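Local coordinates for protein ORF10 (Moritella marina, PDB 6RIW) that forms the ketosynthase-chain length factor part of a polyunsaturated fatty acid synthase and probably takes part in condensing acyl units during chain elongation, at residues Y76-D81 / A180-L185; G338-L343 / Q398-K403; G473-F478 / A561-K566; Y708-E713 / Q736-V741. All blocks are in the same frame, centred on the assembly; numbering follows the deposited sequence.

Contact 1. Residues Y76-D81 / A180-L185; sequences YQLDND and AQAAGL
Tyr76 begins the contact by laying its side chain against Ala182, close to the C-terminal end of helix 174-183. Its CD1 meets the methyl CB of Ala182 at 3.9 Å, and the carbonyl oxygen of Ala182 lies at the edge of the ring, in its plane. The ring itself is held in place by a cation-pi interaction with Lys98 and a weak hydrogen bond from its hydroxyl group to the backbone of Leu94. Gln77 follows with the direct polar link: its N donates to Ala182 O over 2.9 Å, at a nearly straight 165°. The rest of Gln77 runs out over the end of the helix as an extended chain, and its OE1 comes to 3.6 Å from Gly184 CA. A water bridges the two segments, donating to Gln77 OE1 at 3.0 Å and to Gln181 O at 2.6 Å. Leu78 closes the interface, with CD2 3.8 Å from CD of Gln181. Because CG of Gln181 stands opposite its own backbone N (chi1 -176°), that chain extends across Leu78 at about a right angle.

Gly184, with positive phi, leaves the helical conformation in a Schellman motif, with Leu185 N bonded to Ala180 O. The contact thus joins the loop before helix 80-84 to the end of helix 174-183 within the first ketosynthase-type domain. In chemical terms, the loop gives the last-turn carbonyls of Gln181 and Ala182 partners through water and a backbone amide, while Tyr76 and Leu78 pack carbon against Ala182 and Gln181 on the flanks.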
# COMPACT_ATOMS: atom_id res chain seq x y z
N TYR A 76 -5.64 -0.58 -24.99
CA TYR A 76 -6.20 -1.15 -23.77
C TYR A 76 -7.72 -1.17 -23.85
O TYR A 76 -8.34 -0.64 -24.79
CB TYR A 76 -5.75 -0.34 -22.54
CG TYR A 76 -4.26 -0.38 -22.31
CD1 TYR A 76 -3.70 -1.37 -21.53
CD2 TYR A 76 -3.43 0.55 -22.90
CE1 TYR A 76 -2.34 -1.43 -21.33
CE2 TYR A 76 -2.06 0.51 -22.71
CZ TYR A 76 -1.53 -0.48 -21.92
OH TYR A 76 -0.18 -0.53 -21.73
N GLN A 77 -8.35 -1.76 -22.83
CA GLN A 77 -9.81 -1.79 -22.80
C GLN A 77 -10.39 -0.51 -22.19
O GLN A 77 -11.62 -0.37 -22.13
CB GLN A 77 -10.29 -3.05 -22.06
CG GLN A 77 -9.80 -4.32 -22.80
CD GLN A 77 -10.56 -5.57 -22.43
OE1 GLN A 77 -11.59 -5.54 -21.76
NE2 GLN A 77 -10.04 -6.71 -22.88
N LEU A 78 -9.54 0.42 -21.78
CA LEU A 78 -9.93 1.74 -21.33
C LEU A 78 -9.41 2.78 -22.31
O LEU A 78 -8.36 2.60 -22.93
CB LEU A 78 -9.39 2.04 -19.93
CG LEU A 78 -10.13 1.26 -18.84
CD1 LEU A 78 -9.43 1.43 -17.51
CD2 LEU A 78 -11.61 1.68 -18.74
N ASP A 79 -10.15 3.88 -22.42
CA ASP A 79 -9.91 4.90 -23.43
C ASP A 79 -8.52 5.53 -23.29
O ASP A 79 -8.04 5.81 -22.18
CB ASP A 79 -11.02 5.96 -23.32
CG ASP A 79 -10.63 7.30 -23.91
OD1 ASP A 79 -10.56 7.41 -25.16
OD2 ASP A 79 -10.41 8.26 -23.13
N ASN A 80 -7.90 5.77 -24.44
CA ASN A 80 -6.56 6.37 -24.52
C ASN A 80 -6.46 7.67 -23.71
O ASN A 80 -5.52 7.86 -22.93
CB ASN A 80 -6.25 6.61 -26.01
CG ASN A 80 -4.96 7.38 -26.24
OD1 ASN A 80 -4.91 8.61 -26.10
ND2 ASN A 80 -3.92 6.66 -26.62
N ASP A 81 -7.42 8.58 -23.88
CA ASP A 81 -7.34 9.88 -23.22
C ASP A 81 -7.41 9.75 -21.70
O ASP A 81 -6.73 10.49 -20.97
CB ASP A 81 -8.44 10.79 -23.73
CG ASP A 81 -8.31 11.08 -25.21
OD1 ASP A 81 -9.18 10.64 -25.99
OD2 ASP A 81 -7.31 11.73 -25.59
N ALA A 180 -6.50 -4.65 -13.97
CA ALA A 180 -7.49 -5.69 -14.25
C ALA A 180 -8.48 -5.22 -15.30
O ALA A 180 -8.79 -5.96 -16.25
CB ALA A 180 -8.21 -6.11 -12.96
N GLN A 181 -8.96 -3.98 -15.18
CA GLN A 181 -9.95 -3.51 -16.14
C GLN A 181 -9.32 -3.26 -17.51
O GLN A 181 -9.89 -3.67 -18.53
CB GLN A 181 -10.68 -2.25 -15.65
CG GLN A 181 -11.80 -1.82 -16.61
CD GLN A 181 -12.73 -0.75 -16.05
OE1 GLN A 181 -12.42 -0.06 -15.07
NE2 GLN A 181 -13.89 -0.63 -16.67
N ALA A 182 -8.16 -2.61 -17.55
CA ALA A 182 -7.56 -2.25 -18.84
C ALA A 182 -7.09 -3.47 -19.62
O ALA A 182 -7.01 -3.41 -20.85
CB ALA A 182 -6.37 -1.30 -18.63
N ALA A 183 -6.74 -4.57 -18.95
CA ALA A 183 -6.34 -5.78 -19.64
C ALA A 183 -7.47 -6.81 -19.75
O ALA A 183 -7.26 -7.87 -20.33
CB ALA A 183 -5.13 -6.42 -18.94
N GLY A 184 -8.65 -6.52 -19.21
CA GLY A 184 -9.75 -7.48 -19.30
C GLY A 184 -9.61 -8.70 -18.43
O GLY A 184 -10.09 -9.78 -18.80
N LEU A 185 -8.99 -8.57 -17.26
CA LEU A 185 -8.85 -9.69 -16.33
C LEU A 185 -10.14 -9.94 -15.54
O LEU A 185 -10.71 -9.00 -14.97
CB LEU A 185 -7.72 -9.40 -15.35
CG LEU A 185 -6.41 -8.93 -15.98
CD1 LEU A 185 -5.37 -8.88 -14.86
CD2 LEU A 185 -6.00 -9.90 -17.10
O HOH W 1 -12.23 -4.68 -18.97

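Contact 2. Residues G338-L343 / Q398-K403; sequences GDNVEL and QPLQSK
Ser402 OG is gripped by two groups beyond the contact, Phe407 N and Glu347 OE1, and this fixes the side chain against helix 336-350, to which Glu347 also belongs. Across the contact, Ser402 CB lies 3.6 Å from Leu343 O and 4.0 Å from Leu343 CB. No direct hydrogen bond joins the two segments; a water does so instead, donating to Asn340 OD1 at 2.7 Å and to the backbone oxygen of Gln401. The other end of the Asn340 amide is used within its own helix, where ND2 bonds to Pro336 O.

The apolar part centres on Leu400, which points into the helix face between Asp339 and Leu343. Its CD1 reaches Asp339 CB at 3.7 Å, touching the aliphatic root of that residue, and its CB meets Leu343 CD1 at 3.9 Å. With CG of Leu343 opposite the carbonyl carbon (chi1 -76°), CD1 is directed at Leu400, and the two leucines cross at a slant. The carboxylate of Asp339 bonds to Phe250 N and Gly334 N, while Leu400 pairs by backbone with Phe250; residue 250 thus links both sides.

Helix and irregular loop meet here inside the ketosynthase half of the chain. The segment 338-343 follows a His-Ala-Thr-Gly-Thr run beginning at His331, consistent with the ketosynthase signature.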
# COMPACT_ATOMS: atom_id res chain seq x y z
N GLY A 338 22.69 -4.19 7.10
CA GLY A 338 21.89 -5.20 6.40
C GLY A 338 22.72 -6.20 5.60
O GLY A 338 22.38 -7.38 5.54
N ASP A 339 23.80 -5.73 4.96
CA ASP A 339 24.64 -6.66 4.21
C ASP A 339 25.23 -7.72 5.15
O ASP A 339 25.22 -8.92 4.83
CB ASP A 339 25.75 -5.90 3.47
CG ASP A 339 25.24 -5.11 2.23
OD1 ASP A 339 23.99 -4.94 2.04
OD2 ASP A 339 26.12 -4.63 1.45
N ASN A 340 25.69 -7.30 6.33
CA ASN A 340 26.32 -8.24 7.26
C ASN A 340 25.30 -9.19 7.89
O ASN A 340 25.60 -10.37 8.11
CB ASN A 340 27.07 -7.48 8.36
CG ASN A 340 28.34 -6.82 7.84
OD1 ASN A 340 29.35 -7.48 7.64
ND2 ASN A 340 28.29 -5.51 7.61
N VAL A 341 24.10 -8.69 8.20
CA VAL A 341 23.07 -9.57 8.76
C VAL A 341 22.67 -10.64 7.76
O VAL A 341 22.53 -11.82 8.12
CB VAL A 341 21.86 -8.76 9.25
CG1 VAL A 341 20.70 -9.71 9.61
CG2 VAL A 341 22.22 -7.93 10.48
N GLU A 342 22.47 -10.26 6.49
CA GLU A 342 22.09 -11.26 5.49
C GLU A 342 23.20 -12.29 5.29
O GLU A 342 22.92 -13.48 5.09
CB GLU A 342 21.74 -10.59 4.15
CG GLU A 342 21.42 -11.60 3.03
CD GLU A 342 20.85 -10.97 1.75
OE1 GLU A 342 21.09 -9.76 1.51
OE2 GLU A 342 20.15 -11.68 0.98
N LEU A 343 24.47 -11.85 5.33
CA LEU A 343 25.56 -12.82 5.20
C LEU A 343 25.61 -13.76 6.40
O LEU A 343 25.91 -14.94 6.25
CB LEU A 343 26.90 -12.08 5.03
CG LEU A 343 27.14 -11.49 3.65
CD1 LEU A 343 28.29 -10.47 3.66
CD2 LEU A 343 27.40 -12.60 2.64
N GLN A 398 36.36 -4.85 -2.88
CA GLN A 398 36.84 -5.43 -1.63
C GLN A 398 35.66 -6.04 -0.88
O GLN A 398 35.01 -5.36 -0.08
CB GLN A 398 37.56 -4.38 -0.79
CG GLN A 398 38.92 -3.97 -1.38
CD GLN A 398 39.44 -2.67 -0.82
OE1 GLN A 398 38.69 -1.87 -0.25
NE2 GLN A 398 40.74 -2.43 -0.99
N PRO A 399 35.38 -7.32 -1.11
CA PRO A 399 34.13 -7.91 -0.60
C PRO A 399 34.13 -8.16 0.91
O PRO A 399 35.16 -8.48 1.51
CB PRO A 399 34.03 -9.23 -1.36
CG PRO A 399 35.00 -9.13 -2.50
CD PRO A 399 36.09 -8.21 -2.03
N LEU A 400 32.95 -8.06 1.50
CA LEU A 400 32.78 -8.50 2.88
C LEU A 400 32.94 -10.01 2.97
O LEU A 400 32.93 -10.73 1.97
CB LEU A 400 31.41 -8.10 3.43
CG LEU A 400 30.95 -6.64 3.40
CD1 LEU A 400 29.43 -6.61 3.50
CD2 LEU A 400 31.57 -5.85 4.52
N GLN A 401 33.11 -10.50 4.20
CA GLN A 401 32.95 -11.92 4.48
C GLN A 401 31.91 -12.08 5.59
O GLN A 401 31.65 -11.14 6.35
CB GLN A 401 34.27 -12.58 4.89
CG GLN A 401 34.54 -12.44 6.37
CD GLN A 401 35.96 -12.84 6.74
OE1 GLN A 401 36.67 -13.47 5.95
NE2 GLN A 401 36.37 -12.49 7.96
N SER A 402 31.29 -13.26 5.66
CA SER A 402 30.30 -13.49 6.70
C SER A 402 30.97 -13.50 8.07
O SER A 402 32.20 -13.48 8.20
CB SER A 402 29.52 -14.79 6.47
OG SER A 402 30.37 -15.90 6.23
N LYS A 403 30.15 -13.54 9.12
CA LYS A 403 30.66 -13.43 10.48
C LYS A 403 31.83 -14.38 10.74
O LYS A 403 32.86 -13.98 11.29
CB LYS A 403 29.54 -13.67 11.50
CG LYS A 403 29.92 -13.36 12.94
CD LYS A 403 28.76 -13.63 13.91
CE LYS A 403 29.26 -13.75 15.35
NZ LYS A 403 28.82 -12.62 16.24
O HOH W 2 30.06 -10.03 7.90

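Contact 3. Residues G473-F478 / A561-K566; sequences GMDSHF and ADNAAK
Asn563 is the first residue of 561-566 to meet the strand, and its amide carries the one hydrogen bond between the segments. ND2 donates to Asp475 OD2 over 2.9 Å at 163°. The carboxylate oxygen lies in the plane of the amide, but the donor approaches from above the carboxylate plane, the two planes being turned 66° against each other. The aliphatic root of Asn563 packs close as well, with CB 3.3 Å from Asp475 OD2 and 3.7 Å from Asp475 CB. Asp475 offers this oxygen because its CG lies opposite the backbone N (chi1 -170°), which carries the carboxylate toward the helix. The second oxygen, OD1, is bonded to Leu484 N at the start of helix 484-492 and weakly to Ser476 N, so both ends of the carboxylate are held, and these donors would tend to favour its charged form.

Ala564 comes next and sits over the strand backbone. Its CB touches Met474 C and Asp475 N, each at 3.9 Å, while its carbonyl oxygen lies 3.7 Å from Gly473 CA; with no side chain at Gly473, the axes of 473-478 and 561-566 approach to 6.0 Å. Farther along, Lys566 turns from the strand to form a salt bridge with Asp562 OD2.

Segment 561-566 runs roughly antiparallel to segment 473-478. In this second ketosynthase-type domain, of the thiolase-like superfamily, strand 741-752 pairs with strand 469-478 through Gly473, Asp475 and His477, helix 642-653 packs on Ala561 and Ala565, and helix 841-854 receives Met474.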
# COMPACT_ATOMS: atom_id res chain seq x y z
N GLY A 473 -12.38 -12.61 17.69
CA GLY A 473 -11.92 -11.48 18.44
C GLY A 473 -12.22 -10.25 17.61
O GLY A 473 -12.10 -10.35 16.38
N MET A 474 -12.66 -9.15 18.22
CA MET A 474 -13.01 -7.93 17.50
C MET A 474 -12.74 -6.71 18.37
O MET A 474 -12.87 -6.77 19.61
CB MET A 474 -14.49 -7.89 17.06
CG MET A 474 -15.01 -9.10 16.28
SD MET A 474 -16.55 -8.83 15.39
CE MET A 474 -17.70 -8.53 16.72
N ASP A 475 -12.41 -5.59 17.72
CA ASP A 475 -12.47 -4.28 18.37
C ASP A 475 -12.74 -3.22 17.31
O ASP A 475 -12.47 -3.42 16.12
CB ASP A 475 -11.19 -3.95 19.15
CG ASP A 475 -11.35 -2.69 20.04
OD1 ASP A 475 -12.45 -2.45 20.60
OD2 ASP A 475 -10.37 -1.93 20.17
N SER A 476 -13.27 -2.08 17.74
CA SER A 476 -13.69 -1.05 16.81
C SER A 476 -13.53 0.33 17.44
O SER A 476 -13.80 0.52 18.62
CB SER A 476 -15.14 -1.27 16.39
OG SER A 476 -15.99 -1.17 17.53
N HIS A 477 -13.16 1.29 16.61
CA HIS A 477 -13.09 2.70 17.03
C HIS A 477 -13.61 3.53 15.85
O HIS A 477 -12.85 3.85 14.93
CB HIS A 477 -11.67 3.05 17.43
CG HIS A 477 -11.54 4.41 18.03
ND1 HIS A 477 -10.46 4.77 18.81
CD2 HIS A 477 -12.34 5.50 17.98
CE1 HIS A 477 -10.59 6.02 19.20
NE2 HIS A 477 -11.73 6.49 18.71
N PHE A 478 -14.90 3.87 15.88
CA PHE A 478 -15.56 4.61 14.81
C PHE A 478 -16.13 5.88 15.41
O PHE A 478 -17.07 5.83 16.22
CB PHE A 478 -16.67 3.78 14.16
CG PHE A 478 -16.17 2.64 13.34
CD1 PHE A 478 -15.43 2.87 12.19
CD2 PHE A 478 -16.46 1.34 13.71
CE1 PHE A 478 -14.99 1.82 11.41
CE2 PHE A 478 -16.02 0.27 12.94
CZ PHE A 478 -15.27 0.53 11.78
N ALA A 561 -6.06 -3.51 16.70
CA ALA A 561 -5.52 -4.84 16.42
C ALA A 561 -5.08 -5.53 17.70
O ALA A 561 -5.36 -6.72 17.91
CB ALA A 561 -4.33 -4.76 15.45
N ASP A 562 -4.41 -4.78 18.57
CA ASP A 562 -3.99 -5.31 19.87
C ASP A 562 -5.19 -5.78 20.68
O ASP A 562 -5.17 -6.87 21.27
CB ASP A 562 -3.22 -4.23 20.64
CG ASP A 562 -2.53 -4.76 21.89
OD1 ASP A 562 -1.83 -5.79 21.81
OD2 ASP A 562 -2.67 -4.12 22.95
N ASN A 563 -6.25 -4.97 20.73
CA ASN A 563 -7.44 -5.33 21.49
C ASN A 563 -8.14 -6.54 20.89
O ASN A 563 -8.57 -7.44 21.63
CB ASN A 563 -8.40 -4.13 21.56
CG ASN A 563 -7.90 -3.04 22.48
OD1 ASN A 563 -7.07 -3.29 23.35
ND2 ASN A 563 -8.40 -1.83 22.30
N ALA A 564 -8.24 -6.61 19.56
CA ALA A 564 -8.85 -7.77 18.93
C ALA A 564 -8.04 -9.04 19.21
O ALA A 564 -8.61 -10.12 19.44
CB ALA A 564 -9.00 -7.53 17.41
N ALA A 565 -6.70 -8.93 19.22
CA ALA A 565 -5.85 -10.09 19.48
C ALA A 565 -6.06 -10.61 20.89
O ALA A 565 -6.14 -11.83 21.11
CB ALA A 565 -4.38 -9.74 19.26
N LYS A 566 -6.19 -9.70 21.86
CA LYS A 566 -6.49 -10.10 23.23
C LYS A 566 -7.87 -10.74 23.33
O LYS A 566 -8.05 -11.78 23.98
CB LYS A 566 -6.39 -8.90 24.16
CG LYS A 566 -4.96 -8.47 24.46
CD LYS A 566 -4.91 -7.06 25.07
CE LYS A 566 -3.48 -6.63 25.34
NZ LYS A 566 -3.47 -5.22 25.83

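Contact 4. Residues Y708-E713 / Q736-V741; sequences YGPVNE and QQQWLV
Trp739 tucks CG over its own backbone (chi1 59°), flanked by N and C, and Val711 sends CG2 opposite its own N; together these torsions set the methyl group over the ring. Val711 CG2 lies 3.5 Å from the centroid of the six-membered ring of Trp739, 9° off the normal, a CH-pi contact. At the ring's edge, NE1 donates in the indole plane to Gly709 O at 2.9 Å, although it meets that carbonyl from above its plane.

The backbones form a single beta bridge at Val711 and Trp739: Trp739 N donates to Pro710 O at 3.2 Å and Asn712 N to Trp739 O at 2.8 Å. The side-chain ND2 of Asn712 donates to Ser716 O, and a water accepts from Asn712 ND2 and Gln736 NE2 and donates to the backbone O of Gln738. The side chains of Asn712 and Gln738 cross at about a right angle.

Val741 CG2 extends the apolar patch, 3.6 Å from Val711 CG2. Both segments belong to the connection between helix 699-706 and strand 741-752 of the second ketosynthase-type, thiolase-like domain; that helix packs on Trp739 through Ile702 and Arg705, and Phe807 stacks on the same indole.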
# COMPACT_ATOMS: atom_id res chain seq x y z
N TYR A 708 -16.43 12.38 -6.73
CA TYR A 708 -17.24 11.24 -7.16
C TYR A 708 -18.72 11.39 -6.87
O TYR A 708 -19.54 10.69 -7.49
CB TYR A 708 -16.71 9.95 -6.50
CG TYR A 708 -15.27 9.72 -6.89
CD1 TYR A 708 -14.93 9.25 -8.16
CD2 TYR A 708 -14.24 10.03 -6.01
CE1 TYR A 708 -13.58 9.06 -8.54
CE2 TYR A 708 -12.90 9.85 -6.37
CZ TYR A 708 -12.58 9.37 -7.63
OH TYR A 708 -11.24 9.20 -7.94
N GLY A 709 -19.09 12.28 -5.96
CA GLY A 709 -20.48 12.56 -5.68
C GLY A 709 -20.61 13.50 -4.50
O GLY A 709 -19.68 13.66 -3.70
N PRO A 710 -21.79 14.11 -4.34
CA PRO A 710 -21.97 15.13 -3.29
C PRO A 710 -22.02 14.53 -1.88
O PRO A 710 -22.67 13.51 -1.65
CB PRO A 710 -23.32 15.78 -3.65
CG PRO A 710 -24.03 14.76 -4.49
CD PRO A 710 -22.96 13.98 -5.21
N VAL A 711 -21.35 15.22 -0.94
CA VAL A 711 -21.33 14.87 0.47
C VAL A 711 -22.59 15.42 1.14
O VAL A 711 -23.19 16.39 0.67
CB VAL A 711 -20.05 15.41 1.15
CG1 VAL A 711 -20.07 16.94 1.26
CG2 VAL A 711 -19.82 14.76 2.53
N ASN A 712 -23.00 14.78 2.22
CA ASN A 712 -24.13 15.24 3.04
C ASN A 712 -23.59 16.23 4.07
O ASN A 712 -22.97 15.84 5.06
CB ASN A 712 -24.80 14.03 3.71
CG ASN A 712 -26.11 14.40 4.43
OD1 ASN A 712 -26.26 15.52 4.91
ND2 ASN A 712 -27.03 13.45 4.52
N GLU A 713 -23.80 17.53 3.83
CA GLU A 713 -23.22 18.52 4.72
C GLU A 713 -23.88 18.52 6.09
O GLU A 713 -23.25 18.88 7.09
CB GLU A 713 -23.33 19.91 4.09
CG GLU A 713 -22.04 20.44 3.56
CD GLU A 713 -22.24 21.71 2.76
OE1 GLU A 713 -22.67 21.61 1.59
OE2 GLU A 713 -21.96 22.80 3.30
N GLN A 736 -30.96 7.55 -0.26
CA GLN A 736 -30.08 8.69 -0.02
C GLN A 736 -29.26 9.02 -1.26
O GLN A 736 -28.77 8.13 -1.96
CB GLN A 736 -29.15 8.40 1.14
CG GLN A 736 -29.85 8.24 2.46
CD GLN A 736 -30.55 9.50 2.84
OE1 GLN A 736 -31.78 9.56 2.89
NE2 GLN A 736 -29.77 10.55 3.09
N GLN A 737 -29.08 10.32 -1.52
CA GLN A 737 -28.37 10.82 -2.69
C GLN A 737 -27.01 11.42 -2.37
O GLN A 737 -26.35 11.95 -3.27
CB GLN A 737 -29.21 11.89 -3.39
CG GLN A 737 -30.51 11.41 -3.96
CD GLN A 737 -30.70 11.93 -5.37
OE1 GLN A 737 -30.11 11.40 -6.32
NE2 GLN A 737 -31.49 13.00 -5.51
N GLN A 738 -26.59 11.41 -1.10
CA GLN A 738 -25.33 12.00 -0.68
C GLN A 738 -24.64 11.04 0.27
O GLN A 738 -25.31 10.29 1.00
CB GLN A 738 -25.54 13.37 0.02
CG GLN A 738 -26.20 14.40 -0.89
CD GLN A 738 -26.55 15.69 -0.18
OE1 GLN A 738 -26.77 15.72 1.03
NE2 GLN A 738 -26.60 16.77 -0.95
N TRP A 739 -23.30 11.08 0.30
CA TRP A 739 -22.54 10.20 1.19
C TRP A 739 -22.25 10.89 2.52
O TRP A 739 -22.20 12.12 2.63
CB TRP A 739 -21.23 9.72 0.53
CG TRP A 739 -20.27 10.82 0.13
CD1 TRP A 739 -20.28 11.53 -1.04
CD2 TRP A 739 -19.14 11.29 0.88
NE1 TRP A 739 -19.24 12.44 -1.06
CE2 TRP A 739 -18.52 12.31 0.11
CE3 TRP A 739 -18.59 10.96 2.13
CZ2 TRP A 739 -17.40 13.01 0.55
CZ3 TRP A 739 -17.47 11.64 2.56
CH2 TRP A 739 -16.87 12.65 1.76
N LEU A 740 -22.11 10.07 3.57
CA LEU A 740 -21.90 10.57 4.92
C LEU A 740 -20.45 10.44 5.36
O LEU A 740 -19.81 9.39 5.15
CB LEU A 740 -22.81 9.81 5.91
CG LEU A 740 -24.31 10.02 5.73
CD1 LEU A 740 -25.06 8.80 6.31
CD2 LEU A 740 -24.69 11.32 6.45
N VAL A 741 -19.93 11.49 6.00
CA VAL A 741 -18.53 11.48 6.45
C VAL A 741 -18.39 10.59 7.68
O VAL A 741 -19.20 10.66 8.62
CB VAL A 741 -18.06 12.92 6.76
CG1 VAL A 741 -16.72 12.90 7.46
CG2 VAL A 741 -17.98 13.77 5.46
O HOH W 3 -21.69 13.84 6.42
O HOH W 4 -27.05 11.00 3.17

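Overall arrangement
The four contacts come in series along the chain. Contacts 1 and 2 belong to the first, ketosynthase half, 45 Å apart between centres; contacts 3 and 4 belong to the second half, which by its order is probably the chain length factor, and their nearest atoms are about 9 Å apart. Strand 741-752 links these last two, pairing with strand 469-478 of contact 3 and following the loop of contact 4. Across the two halves, the nearest atoms of contacts 1 and 4 are about 11 Å apart, whereas contacts 2 and 4 lie on opposite sides of the chain's centre. Strand 189-193 of the first half pairs antiparallel with strand 659-663 of the second, joining the two into one didomain.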